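Local coordinates for protein type-2Ba cytolytic delta-endotoxin (Bacillus thuringiensis serovar israelensis, PDB 2RCI) that probably kills the larvae of dipteran insects by making pores in the epithelial cell membrane of the midgut, at residues M151-I156 with L187-A192. Residues are numbered along the deposited sequence; the frame is centred on the assembly and turned at random.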
loop_
_atom_site.group_PDB
_atom_site.type_symbol
_atom_site.label_atom_id
_atom_site.label_comp_id
_atom_site.label_asym_id
_atom_site.label_seq_id
_atom_site.Cartn_x
_atom_site.Cartn_y
_atom_site.Cartn_z
ATOM N N MET A 151 11.453 -13.428 3.828
ATOM C CA MET A 151 10.718 -12.167 4.113
ATOM C C MET A 151 9.894 -11.784 2.899
ATOM O O MET A 151 10.372 -11.928 1.774
ATOM C CB MET A 151 11.674 -11.039 4.431
ATOM C CG MET A 151 10.997 -9.683 4.705
ATOM S SD MET A 151 12.197 -8.459 5.293
ATOM C CE MET A 151 12.713 -9.159 6.861
ATOM N N ALA A 152 8.682 -11.285 3.121
ATOM C CA ALA A 152 7.847 -10.796 2.034
ATOM C C ALA A 152 7.817 -9.258 2.094
ATOM O O ALA A 152 7.697 -8.653 3.166
ATOM C CB ALA A 152 6.439 -11.391 2.124
ATOM N N ILE A 153 7.934 -8.643 0.931
ATOM C CA ILE A 153 7.882 -7.194 0.781
ATOM C C ILE A 153 6.715 -6.891 -0.164
ATOM O O ILE A 153 6.625 -7.437 -1.286
ATOM C CB ILE A 153 9.191 -6.658 0.158
ATOM C CG1 ILE A 153 10.422 -7.066 0.990
ATOM C CG2 ILE A 153 9.142 -5.145 -0.007
ATOM C CD1 ILE A 153 10.441 -6.539 2.453
ATOM N N LEU A 154 5.807 -6.044 0.304
ATOM C CA LEU A 154 4.593 -5.702 -0.432
ATOM C C LEU A 154 4.446 -4.169 -0.542
ATOM O O LEU A 154 3.874 -3.530 0.364
ATOM C CB LEU A 154 3.379 -6.346 0.269
ATOM C CG LEU A 154 1.949 -6.046 -0.221
ATOM C CD1 LEU A 154 1.814 -6.007 -1.740
ATOM C CD2 LEU A 154 1.000 -7.127 0.385
ATOM N N PRO A 155 5.022 -3.569 -1.604
ATOM C CA PRO A 155 4.763 -2.163 -1.926
ATOM C C PRO A 155 3.369 -2.055 -2.510
ATOM O O PRO A 155 3.000 -2.866 -3.368
ATOM C CB PRO A 155 5.796 -1.850 -3.023
ATOM C CG PRO A 155 6.801 -2.949 -2.927
ATOM C CD PRO A 155 6.018 -4.144 -2.536
ATOM N N ILE A 156 2.604 -1.085 -2.025
ATOM C CA ILE A 156 1.255 -0.835 -2.557
ATOM C C ILE A 156 1.106 0.644 -2.863
ATOM O O ILE A 156 1.366 1.467 -1.988
ATOM C CB ILE A 156 0.154 -1.199 -1.560
ATOM C CG1 ILE A 156 0.260 -2.645 -1.085
ATOM C CG2 ILE A 156 -1.250 -0.895 -2.178
ATOM C CD1 ILE A 156 -0.676 -2.987 0.042
ATOM N N LEU A 187 2.840 -5.372 -5.728
ATOM C CA LEU A 187 3.454 -6.670 -5.955
ATOM C C LEU A 187 3.925 -7.228 -4.620
ATOM O O LEU A 187 4.236 -6.454 -3.702
ATOM C CB LEU A 187 4.632 -6.557 -6.941
ATOM C CG LEU A 187 5.975 -5.899 -6.517
ATOM C CD1 LEU A 187 6.772 -6.723 -5.518
ATOM C CD2 LEU A 187 6.854 -5.705 -7.756
ATOM N N THR A 188 3.988 -8.552 -4.505
ATOM C CA THR A 188 4.624 -9.162 -3.345
ATOM C C THR A 188 5.854 -9.880 -3.846
ATOM O O THR A 188 5.756 -10.702 -4.770
ATOM C CB THR A 188 3.710 -10.185 -2.650
ATOM O OG1 THR A 188 2.451 -9.568 -2.336
ATOM C CG2 THR A 188 4.352 -10.660 -1.387
ATOM N N VAL A 189 7.001 -9.556 -3.249
ATOM C CA VAL A 189 8.242 -10.273 -3.529
ATOM C C VAL A 189 8.742 -10.948 -2.244
ATOM O O VAL A 189 8.774 -10.328 -1.163
ATOM C CB VAL A 189 9.319 -9.330 -4.169
ATOM C CG1 VAL A 189 9.688 -8.205 -3.211
ATOM C CG2 VAL A 189 10.604 -10.136 -4.545
ATOM N N VAL A 190 9.089 -12.227 -2.345
ATOM C CA VAL A 190 9.693 -12.911 -1.215
ATOM C C VAL A 190 11.185 -13.104 -1.503
ATOM O O VAL A 190 11.573 -13.401 -2.642
ATOM C CB VAL A 190 8.994 -14.248 -0.888
ATOM C CG1 VAL A 190 7.527 -14.000 -0.515
ATOM C CG2 VAL A 190 9.086 -15.256 -2.082
ATOM N N GLN A 191 12.011 -12.877 -0.486
ATOM C CA GLN A 191 13.450 -13.111 -0.584
ATOM C C GLN A 191 13.865 -14.003 0.582
ATOM O O GLN A 191 13.350 -13.837 1.720
ATOM C CB GLN A 191 14.238 -11.791 -0.533
ATOM C CG GLN A 191 15.783 -11.945 -0.651
ATOM C CD GLN A 191 16.485 -10.591 -0.676
ATOM O OE1 GLN A 191 16.470 -9.854 0.312
ATOM N NE2 GLN A 191 17.111 -10.263 -1.807
ATOM N N ALA A 192 14.747 -14.967 0.302
ATOM C CA ALA A 192 15.335 -15.781 1.376
ATOM C C ALA A 192 15.867 -14.863 2.484
ATOM O O ALA A 192 16.466 -13.819 2.222
ATOM C CB ALA A 192 16.462 -16.708 0.850
#
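Flat peptide groups of Met151 and Gln191, and of Ile153 and Val189, meet edge-on as reciprocal antiparallel pairs, with Ile153 N 2.8 Å from Val189 O and Gln191 N 2.9 Å from Met151 O, all four bonds nearly straight. CA-H groups of Ala152, Thr188 and Val190 fill in against the same carbonyls. On one face, Ala152 CB meets Val190 CG1 at 3.9 Å, and Leu154 CD1 lies beside Thr188 OG1. That hydroxyl, anti to its own carbonyl carbon (chi1 -54°), bonds to Val88 O at the end of helix 74-89, on which Leu154 packs. On the other face, Val189 CG1 sits 3.7 Å from Ile153 CB, while Met151 and Ile153 reach helix 21-31; Gln191 OE1 bonds to Gln23 and Arg26, its NE2 to Pro55 O. The puckered Pro155 ring brings CD to 3.1 Å from Leu187 O, offering it no N-H; Leu154 CA-H and CD1 also approach that oxygen. Leu187 N gives only a weak bond to Pro155 O (3.4 Å). The contact thus joins two strands of the sheet between the helix layers of the Cyt fold: alternate residues pair here, Ala152 and Leu154 bond to strand 132-142 and Thr188 to strand 57-64, mostly apolar side chains line both faces, the polar ends of Thr188 and Gln191 are bonded outside the contact, and the regular bonding weakens at the proline.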